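Metallocarboxypeptidase (Trypanosoma cruzi, PDB 3DWC) probably releases C-terminal amino acids other than proline from peptides, as a metal-dependent carboxypeptidase of the M32 family. Local coordinates at residues Y6-R11 against R63-E68; R11-L16 against R85-A90; Q276-K281 against P287-R292. All blocks are in the same frame, centred on the assembly; numbering follows the deposited sequence.

Interaction 1. Residues Y6-R11 against R63-E68; sequences YKELER and RALIEE
Leu9 and Leu65 meet in an apolar helix-helix contact that packs the first long helix of the chain, 3-32, against the short helix 60-71 at the periphery of this largely helical M32 fold. The two segments run roughly antiparallel: their N-to-C directions differ by 139°, and their axes come within 9.2 Å. The Leu9 side chain reaches across the interface and slides past that of Leu65 in the opposite direction, with Leu9 CG 3.8 Å from Leu65 CB. Its two methyls reach slightly different places. Leu9 CD1 rests on the helix backbone where Leu65 joins Ile66, while Leu9 CD2 meets Ile66 CG1 at 3.8 Å, the two side chains crossing at about a right angle. Ile66 also touches Trp91 and Leu9 touches Met87, so helix 78-95 adjoins both partners.

Toward solvent, the acidic Glu8 adds only its aliphatic part. With CG anti to the backbone N (chi1 173°), the chain bends at chi2, and its carboxylate is gripped within the same helix by Arg11, whose NE and NH2 both donate to Glu8 OE1, each at 3.1 Å. The carboxylate is thus paired within its own helix, while the methylene faces the leucine: Glu8 CG lies 3.4 Å from Leu65 CD1.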
loop_
_atom_site.group_PDB
_atom_site.type_symbol
_atom_site.label_atom_id
_atom_site.label_comp_id
_atom_site.label_asym_id
_atom_site.label_seq_id
_atom_site.Cartn_x
_atom_site.Cartn_y
_atom_site.Cartn_z
ATOM N N TYR B 6 29.765 -15.536 4.915
ATOM C CA TYR B 6 28.985 -15.295 3.702
ATOM C C TYR B 6 27.489 -15.579 3.941
ATOM O O TYR B 6 26.632 -14.717 3.651
ATOM C CB TYR B 6 29.512 -16.079 2.481
ATOM C CG TYR B 6 28.504 -16.038 1.337
ATOM C CD1 TYR B 6 28.367 -14.919 0.537
ATOM C CD2 TYR B 6 27.630 -17.081 1.134
ATOM C CE1 TYR B 6 27.406 -14.864 -0.467
ATOM C CE2 TYR B 6 26.671 -17.032 0.148
ATOM C CZ TYR B 6 26.556 -15.932 -0.649
ATOM O OH TYR B 6 25.570 -15.931 -1.631
ATOM N N LYS B 7 27.176 -16.752 4.501
ATOM C CA LYS B 7 25.792 -17.091 4.836
ATOM C C LYS B 7 25.166 -16.122 5.872
ATOM O O LYS B 7 23.959 -15.812 5.817
ATOM C CB LYS B 7 25.685 -18.542 5.310
ATOM C CG LYS B 7 25.775 -19.572 4.168
ATOM C CD LYS B 7 24.403 -19.733 3.488
ATOM C CE LYS B 7 24.507 -20.334 2.104
ATOM N NZ LYS B 7 23.142 -20.568 1.518
ATOM N N GLU B 8 25.983 -15.644 6.803
ATOM C CA GLU B 8 25.519 -14.630 7.734
ATOM C C GLU B 8 25.174 -13.344 6.987
ATOM O O GLU B 8 24.161 -12.741 7.262
ATOM C CB GLU B 8 26.559 -14.369 8.817
ATOM C CG GLU B 8 26.221 -13.199 9.749
ATOM C CD GLU B 8 25.055 -13.489 10.679
ATOM O OE1 GLU B 8 24.288 -12.529 10.986
ATOM O OE2 GLU B 8 24.907 -14.672 11.086
ATOM N N LEU B 9 26.007 -12.941 6.029
ATOM C CA LEU B 9 25.660 -11.839 5.148
ATOM C C LEU B 9 24.364 -12.095 4.389
ATOM O O LEU B 9 23.552 -11.198 4.225
ATOM C CB LEU B 9 26.793 -11.498 4.186
ATOM C CG LEU B 9 27.951 -10.713 4.833
ATOM C CD1 LEU B 9 29.265 -10.986 4.114
ATOM C CD2 LEU B 9 27.683 -9.218 4.891
ATOM N N GLU B 10 24.172 -13.305 3.901
ATOM C CA GLU B 10 22.975 -13.596 3.143
ATOM C C GLU B 10 21.759 -13.279 3.984
ATOM O O GLU B 10 20.812 -12.684 3.508
ATOM C CB GLU B 10 22.934 -15.051 2.692
ATOM C CG GLU B 10 23.739 -15.327 1.432
ATOM C CD GLU B 10 23.314 -16.620 0.726
ATOM O OE1 GLU B 10 22.743 -17.491 1.398
ATOM O OE2 GLU B 10 23.544 -16.768 -0.498
ATOM N N ARG B 11 21.801 -13.729 5.230
ATOM C CA ARG B 11 20.741 -13.514 6.228
ATOM C C ARG B 11 20.452 -12.032 6.495
ATOM O O ARG B 11 19.295 -11.615 6.613
ATOM C CB ARG B 11 21.163 -14.214 7.532
ATOM C CG ARG B 11 20.078 -14.275 8.603
ATOM C CD ARG B 11 20.640 -14.688 10.020
ATOM N NE ARG B 11 21.341 -13.564 10.659
ATOM C CZ ARG B 11 20.734 -12.466 11.138
ATOM N NH1 ARG B 11 19.403 -12.327 11.091
ATOM N NH2 ARG B 11 21.463 -11.491 11.684
ATOM N N ARG B 63 30.977 -4.893 7.551
ATOM C CA ARG B 63 32.309 -4.764 6.963
ATOM C C ARG B 63 33.236 -5.915 7.357
ATOM O O ARG B 63 33.909 -6.502 6.510
ATOM C CB ARG B 63 32.935 -3.446 7.394
ATOM C CG ARG B 63 34.295 -3.139 6.775
ATOM C CD ARG B 63 34.979 -2.061 7.579
ATOM N NE ARG B 63 36.338 -1.830 7.109
ATOM C CZ ARG B 63 36.718 -0.819 6.328
ATOM N NH1 ARG B 63 35.842 0.091 5.898
ATOM N NH2 ARG B 63 38.007 -0.715 5.980
ATOM N N ALA B 64 33.269 -6.223 8.644
ATOM C CA ALA B 64 34.036 -7.355 9.162
ATOM C C ALA B 64 33.553 -8.666 8.527
ATOM O O ALA B 64 34.362 -9.537 8.177
ATOM C CB ALA B 64 33.930 -7.411 10.682
ATOM N N LEU B 65 32.239 -8.796 8.342
ATOM C CA LEU B 65 31.696 -10.000 7.717
ATOM C C LEU B 65 32.154 -10.102 6.247
ATOM O O LEU B 65 32.615 -11.142 5.794
ATOM C CB LEU B 65 30.166 -10.054 7.834
ATOM C CG LEU B 65 29.551 -10.526 9.154
ATOM C CD1 LEU B 65 28.046 -10.374 9.104
ATOM C CD2 LEU B 65 29.927 -11.964 9.481
ATOM N N ILE B 66 32.044 -8.996 5.525
ATOM C CA ILE B 66 32.433 -8.951 4.133
ATOM C C ILE B 66 33.917 -9.304 3.984
ATOM O O ILE B 66 34.290 -10.087 3.116
ATOM C CB ILE B 66 32.131 -7.563 3.483
ATOM C CG1 ILE B 66 30.621 -7.301 3.374
ATOM C CG2 ILE B 66 32.693 -7.494 2.096
ATOM C CD1 ILE B 66 30.300 -5.929 2.804
ATOM N N GLU B 67 34.754 -8.726 4.832
ATOM C CA GLU B 67 36.197 -9.016 4.834
ATOM C C GLU B 67 36.541 -10.484 5.133
ATOM O O GLU B 67 37.358 -11.070 4.432
ATOM C CB GLU B 67 36.930 -8.070 5.789
ATOM C CG GLU B 67 36.996 -6.647 5.230
ATOM C CD GLU B 67 37.685 -5.641 6.145
ATOM O OE1 GLU B 67 37.818 -4.483 5.716
ATOM O OE2 GLU B 67 38.093 -5.988 7.281
ATOM N N GLU B 68 35.919 -11.093 6.136
ATOM C CA GLU B 68 36.132 -12.520 6.355
ATOM C C GLU B 68 35.680 -13.373 5.178
ATOM O O GLU B 68 36.354 -14.334 4.811
ATOM C CB GLU B 68 35.454 -13.029 7.619
ATOM C CG GLU B 68 36.064 -12.531 8.922
ATOM C CD GLU B 68 37.553 -12.855 9.095
ATOM O OE1 GLU B 68 38.176 -12.242 9.988
ATOM O OE2 GLU B 68 38.109 -13.705 8.360
#

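Interaction 2. Residues R11-L16 against R85-A90; sequences RVFTKL and REMRRA
Phe13 of helix 3-32 projects its ring against Met87 and Ala90 of helix 78-95, making a buried, largely apolar contact between segments 11-16 and 85-90. The tight part is the face covered by Met87. Met87 CG sits 3.9 Å from the centroid of the Phe13 ring and 20° off the ring normal, a CH-pi contact displaced toward the CE1 side, where Met87 CG and Phe13 CE1 are 3.7 Å apart. The sulfur follows more obliquely: Met87 SD lies 4.8 Å from the centroid of the Phe13 ring, a Met-aromatic contact. Because the methionine chain stays extended beyond CG (chi2 172°, chi3 165°), it runs along the CZ-CE1-CD1 side of the ring, above one face, and brings Met87 CE to 3.9 Å from Phe13 CD1.

Elsewhere the ring is held less closely. Ala90 CB stands at its edge, near the ring plane, 4.0 Å from Phe13 CE2, and the face opposite Met87 is backed by Leu16 CD1 of the same helix, offset toward the rim. The outer sides of both helices are polar. Lys15 packs on Glu48 of the second subunit, while Arg88 and Arg89, both partly exposed, form salt bridges with Glu70 and Asp160.

Behind the apolar layer, Arg85 grips Glu86 side-on: NE and NH2 both donate to OE2, with Arg85 NE 2.9 Å from Glu86 OE2. The other oxygen, Glu86 OE1, is bound by Arg292. A buried carboxylate supplied with two guanidinium groups would probably remain ionised, whereas between these segments the helices meet through aromatic, thioether and methyl groups, with no hydrogen bond across.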
loop_
_atom_site.group_PDB
_atom_site.type_symbol
_atom_site.label_atom_id
_atom_site.label_comp_id
_atom_site.label_asym_id
_atom_site.label_seq_id
_atom_site.Cartn_x
_atom_site.Cartn_y
_atom_site.Cartn_z
ATOM N N ARG B 11 21.801 -13.729 5.230
ATOM C CA ARG B 11 20.741 -13.514 6.228
ATOM C C ARG B 11 20.452 -12.032 6.495
ATOM O O ARG B 11 19.295 -11.615 6.613
ATOM C CB ARG B 11 21.163 -14.214 7.532
ATOM C CG ARG B 11 20.078 -14.275 8.603
ATOM C CD ARG B 11 20.640 -14.688 10.020
ATOM N NE ARG B 11 21.341 -13.564 10.659
ATOM C CZ ARG B 11 20.734 -12.466 11.138
ATOM N NH1 ARG B 11 19.403 -12.327 11.091
ATOM N NH2 ARG B 11 21.463 -11.491 11.684
ATOM N N VAL B 12 21.511 -11.245 6.623
ATOM C CA VAL B 12 21.377 -9.809 6.765
ATOM C C VAL B 12 20.719 -9.236 5.533
ATOM O O VAL B 12 19.824 -8.424 5.647
ATOM C CB VAL B 12 22.728 -9.122 6.968
ATOM C CG1 VAL B 12 22.584 -7.612 6.928
ATOM C CG2 VAL B 12 23.347 -9.575 8.296
ATOM N N PHE B 13 21.109 -9.693 4.346
ATOM C CA PHE B 13 20.572 -9.089 3.119
ATOM C C PHE B 13 19.098 -9.463 2.852
ATOM O O PHE B 13 18.356 -8.678 2.285
ATOM C CB PHE B 13 21.508 -9.359 1.933
ATOM C CG PHE B 13 22.591 -8.342 1.819
ATOM C CD1 PHE B 13 23.755 -8.460 2.554
ATOM C CD2 PHE B 13 22.409 -7.204 1.042
ATOM C CE1 PHE B 13 24.757 -7.508 2.473
ATOM C CE2 PHE B 13 23.402 -6.231 0.980
ATOM C CZ PHE B 13 24.589 -6.395 1.715
ATOM N N THR B 14 18.689 -10.648 3.294
ATOM C CA THR B 14 17.298 -11.044 3.302
ATOM C C THR B 14 16.497 -10.145 4.241
ATOM O O THR B 14 15.403 -9.746 3.888
ATOM C CB THR B 14 17.149 -12.531 3.666
ATOM O OG1 THR B 14 17.757 -13.319 2.606
ATOM C CG2 THR B 14 15.649 -12.946 3.846
ATOM N N LYS B 15 17.048 -9.801 5.403
ATOM C CA LYS B 15 16.406 -8.857 6.315
ATOM C C LYS B 15 16.146 -7.534 5.616
ATOM O O LYS B 15 15.006 -7.051 5.609
ATOM C CB LYS B 15 17.276 -8.676 7.568
ATOM C CG LYS B 15 16.577 -8.160 8.754
ATOM C CD LYS B 15 17.220 -8.608 10.061
ATOM C CE LYS B 15 18.709 -8.232 10.142
ATOM N NZ LYS B 15 19.222 -8.013 11.565
ATOM N N LEU B 16 17.193 -6.968 5.016
ATOM C CA LEU B 16 17.103 -5.712 4.258
ATOM C C LEU B 16 16.083 -5.752 3.130
ATOM O O LEU B 16 15.336 -4.800 2.946
ATOM C CB LEU B 16 18.481 -5.330 3.681
ATOM C CG LEU B 16 19.546 -4.881 4.691
ATOM C CD1 LEU B 16 20.914 -4.768 4.002
ATOM C CD2 LEU B 16 19.133 -3.530 5.488
ATOM N N ARG B 85 30.278 -10.029 -4.270
ATOM C CA ARG B 85 30.608 -8.786 -5.004
ATOM C C ARG B 85 29.469 -7.751 -4.933
ATOM O O ARG B 85 29.705 -6.569 -4.710
ATOM C CB ARG B 85 30.906 -9.095 -6.476
ATOM C CG ARG B 85 31.435 -7.917 -7.288
ATOM C CD ARG B 85 31.505 -8.268 -8.777
ATOM N NE ARG B 85 30.179 -8.584 -9.302
ATOM C CZ ARG B 85 29.907 -9.499 -10.231
ATOM N NH1 ARG B 85 30.855 -10.235 -10.772
ATOM N NH2 ARG B 85 28.650 -9.680 -10.606
ATOM N N GLU B 86 28.234 -8.203 -5.134
ATOM C CA GLU B 86 27.119 -7.279 -5.138
ATOM C C GLU B 86 26.824 -6.775 -3.723
ATOM O O GLU B 86 26.423 -5.628 -3.558
ATOM C CB GLU B 86 25.913 -7.889 -5.825
ATOM C CG GLU B 86 26.171 -8.199 -7.264
ATOM C CD GLU B 86 26.695 -7.005 -8.071
ATOM O OE1 GLU B 86 26.164 -5.898 -7.908
ATOM O OE2 GLU B 86 27.613 -7.200 -8.892
ATOM N N MET B 87 27.057 -7.617 -2.710
ATOM C CA MET B 87 26.937 -7.196 -1.317
ATOM C C MET B 87 27.903 -6.075 -0.963
ATOM O O MET B 87 27.518 -5.115 -0.325
ATOM C CB MET B 87 27.228 -8.376 -0.367
ATOM C CG MET B 87 26.173 -9.453 -0.327
ATOM S SD MET B 87 26.730 -10.866 0.630
ATOM C CE MET B 87 25.142 -11.712 0.884
ATOM N N ARG B 88 29.184 -6.237 -1.308
ATOM C CA ARG B 88 30.175 -5.173 -1.092
ATOM C C ARG B 88 29.765 -3.878 -1.758
ATOM O O ARG B 88 29.890 -2.810 -1.162
ATOM C CB ARG B 88 31.558 -5.562 -1.619
ATOM C CG ARG B 88 32.542 -4.405 -1.624
ATOM C CD ARG B 88 33.971 -4.845 -1.908
ATOM N NE ARG B 88 34.618 -5.365 -0.708
ATOM C CZ ARG B 88 35.260 -4.610 0.172
ATOM N NH1 ARG B 88 35.831 -5.182 1.219
ATOM N NH2 ARG B 88 35.330 -3.285 0.020
ATOM N N ARG B 89 29.296 -3.976 -3.002
ATOM C CA ARG B 89 28.817 -2.813 -3.728
ATOM C C ARG B 89 27.672 -2.078 -2.997
ATOM O O ARG B 89 27.732 -0.859 -2.860
ATOM C CB ARG B 89 28.355 -3.217 -5.127
ATOM C CG ARG B 89 27.689 -2.086 -5.853
ATOM C CD ARG B 89 27.302 -2.440 -7.281
ATOM N NE ARG B 89 26.436 -1.375 -7.828
ATOM C CZ ARG B 89 26.867 -0.152 -8.191
ATOM N NH1 ARG B 89 28.151 0.214 -8.070
ATOM N NH2 ARG B 89 26.000 0.719 -8.653
ATOM N N ALA B 90 26.630 -2.811 -2.576
ATOM C CA ALA B 90 25.529 -2.200 -1.808
ATOM C C ALA B 90 26.062 -1.598 -0.511
ATOM O O ALA B 90 25.642 -0.534 -0.136
ATOM C CB ALA B 90 24.418 -3.209 -1.488
#

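Interaction 3. Residues Q276-K281 against P287-R292; sequences QNCGPK and PVCMAR
Each of two peptide planes, Met290-Ala291 and the cis Gly279-Pro280, has a cysteine of the other segment over one face. The Met290-Ala291 peptide carries the thiol of Cys278, SG lying 3.5 Å from Met290 C; this sulfur gets there because it is anti to its own amide nitrogen (chi1 -163°). The second plane is the cis peptide between Gly279 and Pro280. The CB and SG of Cys289 lie over one of its faces, while Val288 O lies near the plane at the edge between Gly279 O and Pro280 CD, 3.5 Å from Pro280 CD.

Backbone oxygens supply much of the polar character. Gly279 O accepts a CA-H...O contact from Cys289 CA at 3.3 Å, with 156° at the hydrogen, and Cys278 O is 3.3 Å from Cys289 SG. The two thiols are not joined as a disulfide: Cys278 SG and Cys289 SG are 4.5 Å apart and only touch. Cys289 is the centre of an inverse gamma turn, closed by a weak bond from Met290 N to Val288 O, and this sharp bend presents its CA to the glycine carbonyl. Alongside, the proline ring leans obliquely on valine, with Pro280 CD and Val288 CG1 4.0 Å apart.

Both segments belong to the loop connecting helix 259-276, which bears the cobalt ligands His267 and His271, to helix 294-309, which bears the third, Glu298. Gly279 is tied by backbone hydrogen bonding to Trp467 of helix 456-467, and Pro280 and Pro287 rest on helix 78-95.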
loop_
_atom_site.group_PDB
_atom_site.type_symbol
_atom_site.label_atom_id
_atom_site.label_comp_id
_atom_site.label_asym_id
_atom_site.label_seq_id
_atom_site.Cartn_x
_atom_site.Cartn_y
_atom_site.Cartn_z
ATOM N N GLN B 276 9.886 -8.953 -13.230
ATOM C CA GLN B 276 9.107 -10.161 -12.948
ATOM C C GLN B 276 9.876 -11.424 -13.228
ATOM O O GLN B 276 9.480 -12.508 -12.760
ATOM C CB GLN B 276 7.804 -10.231 -13.801
ATOM C CG GLN B 276 6.745 -9.213 -13.409
ATOM C CD GLN B 276 5.375 -9.544 -13.964
ATOM O OE1 GLN B 276 5.227 -10.059 -15.114
ATOM N NE2 GLN B 276 4.350 -9.319 -13.124
ATOM N N ASN B 277 10.912 -11.307 -14.067
ATOM C CA ASN B 277 11.716 -12.435 -14.450
ATOM C C ASN B 277 13.168 -12.344 -14.047
ATOM O O ASN B 277 13.995 -13.096 -14.583
ATOM C CB ASN B 277 11.598 -12.662 -15.945
ATOM C CG ASN B 277 10.199 -12.994 -16.337
ATOM O OD1 ASN B 277 9.790 -14.145 -16.214
ATOM N ND2 ASN B 277 9.430 -11.985 -16.736
ATOM N N CYS B 278 13.471 -11.500 -13.069
ATOM C CA CYS B 278 14.855 -11.263 -12.698
ATOM C C CYS B 278 15.425 -12.471 -11.974
ATOM O O CYS B 278 14.899 -12.886 -10.950
ATOM C CB CYS B 278 15.003 -9.972 -11.860
ATOM S SG CYS B 278 16.709 -9.378 -11.787
ATOM N N GLY B 279 16.510 -13.037 -12.494
ATOM C CA GLY B 279 17.279 -14.023 -11.734
ATOM C C GLY B 279 18.552 -13.485 -11.115
ATOM O O GLY B 279 18.772 -12.302 -11.077
ATOM N N PRO B 280 19.447 -14.362 -10.657
ATOM C CA PRO B 280 19.382 -15.801 -10.770
ATOM C C PRO B 280 18.407 -16.480 -9.795
ATOM O O PRO B 280 18.252 -16.073 -8.674
ATOM C CB PRO B 280 20.846 -16.253 -10.540
ATOM C CG PRO B 280 21.519 -15.144 -9.831
ATOM C CD PRO B 280 20.667 -13.902 -9.961
ATOM N N LYS B 281 17.764 -17.544 -10.247
ATOM C CA LYS B 281 16.858 -18.303 -9.395
ATOM C C LYS B 281 17.642 -18.816 -8.171
ATOM O O LYS B 281 18.817 -19.214 -8.257
ATOM C CB LYS B 281 16.191 -19.441 -10.203
ATOM C CG LYS B 281 15.252 -20.369 -9.363
ATOM C CD LYS B 281 15.576 -21.886 -9.628
ATOM C CE LYS B 281 15.735 -22.713 -8.300
ATOM N NZ LYS B 281 16.961 -23.646 -8.292
ATOM N N PRO B 287 21.265 -9.328 -3.371
ATOM C CA PRO B 287 21.578 -8.254 -4.267
ATOM C C PRO B 287 22.093 -8.692 -5.660
ATOM O O PRO B 287 22.102 -7.877 -6.571
ATOM C CB PRO B 287 22.594 -7.436 -3.466
ATOM C CG PRO B 287 23.287 -8.419 -2.651
ATOM C CD PRO B 287 22.275 -9.447 -2.302
ATOM N N VAL B 288 22.480 -9.961 -5.837
ATOM C CA VAL B 288 22.804 -10.477 -7.178
ATOM C C VAL B 288 21.536 -10.678 -8.043
ATOM O O VAL B 288 21.597 -10.653 -9.266
ATOM C CB VAL B 288 23.571 -11.785 -7.090
ATOM C CG1 VAL B 288 22.660 -12.933 -6.660
ATOM C CG2 VAL B 288 24.306 -12.068 -8.457
ATOM N N CYS B 289 20.390 -10.884 -7.390
ATOM C CA CYS B 289 19.134 -11.001 -8.096
ATOM C C CYS B 289 18.516 -9.637 -8.165
ATOM O O CYS B 289 17.521 -9.385 -7.512
ATOM C CB CYS B 289 18.208 -11.977 -7.412
ATOM S SG CYS B 289 16.635 -12.106 -8.239
ATOM N N MET B 290 19.121 -8.777 -8.980
ATOM C CA MET B 290 18.678 -7.427 -9.261
ATOM C C MET B 290 19.048 -6.978 -10.687
ATOM O O MET B 290 20.013 -7.478 -11.269
ATOM C CB MET B 290 19.379 -6.475 -8.329
ATOM C CG MET B 290 19.204 -6.841 -6.899
ATOM S SD MET B 290 19.064 -5.371 -5.916
ATOM C CE MET B 290 17.381 -5.025 -6.437
ATOM N N ALA B 291 18.256 -6.059 -11.246
ATOM C CA ALA B 291 18.611 -5.387 -12.497
ATOM C C ALA B 291 20.070 -4.947 -12.491
ATOM O O ALA B 291 20.570 -4.513 -11.481
ATOM C CB ALA B 291 17.698 -4.233 -12.752
ATOM N N ARG B 292 20.777 -5.148 -13.614
ATOM C CA ARG B 292 22.212 -4.931 -13.656
ATOM C C ARG B 292 22.547 -3.442 -13.612
ATOM O O ARG B 292 23.495 -3.046 -12.963
ATOM C CB ARG B 292 22.821 -5.633 -14.887
ATOM C CG ARG B 292 24.266 -5.277 -15.205
ATOM C CD ARG B 292 25.231 -5.922 -14.242
ATOM N NE ARG B 292 25.312 -5.173 -12.998
ATOM C CZ ARG B 292 26.025 -5.578 -11.946
ATOM N NH1 ARG B 292 26.741 -6.696 -12.008
ATOM N NH2 ARG B 292 26.022 -4.862 -10.845
#

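Interactions 1 and 2 both use helix 3-32, share Arg11, and pair that helix with the successive helices 60-71 and 78-95; their centres are 9 Å apart, and Met87 CE bridges them by lying 3.5 Å from Glu10 N. Interaction 1 is partly buried at the edge of the chain and purely aliphatic, whereas interaction 2 is buried and aromatic. Interaction 3 differs in kind, being a loop folded on itself through backbone oxygens and thiols, partly buried and closer to the chain centre. It joins interaction 2 through the Glu86-Arg292 salt bridge and the packing of Met87 on Pro287, but does not touch interaction 1.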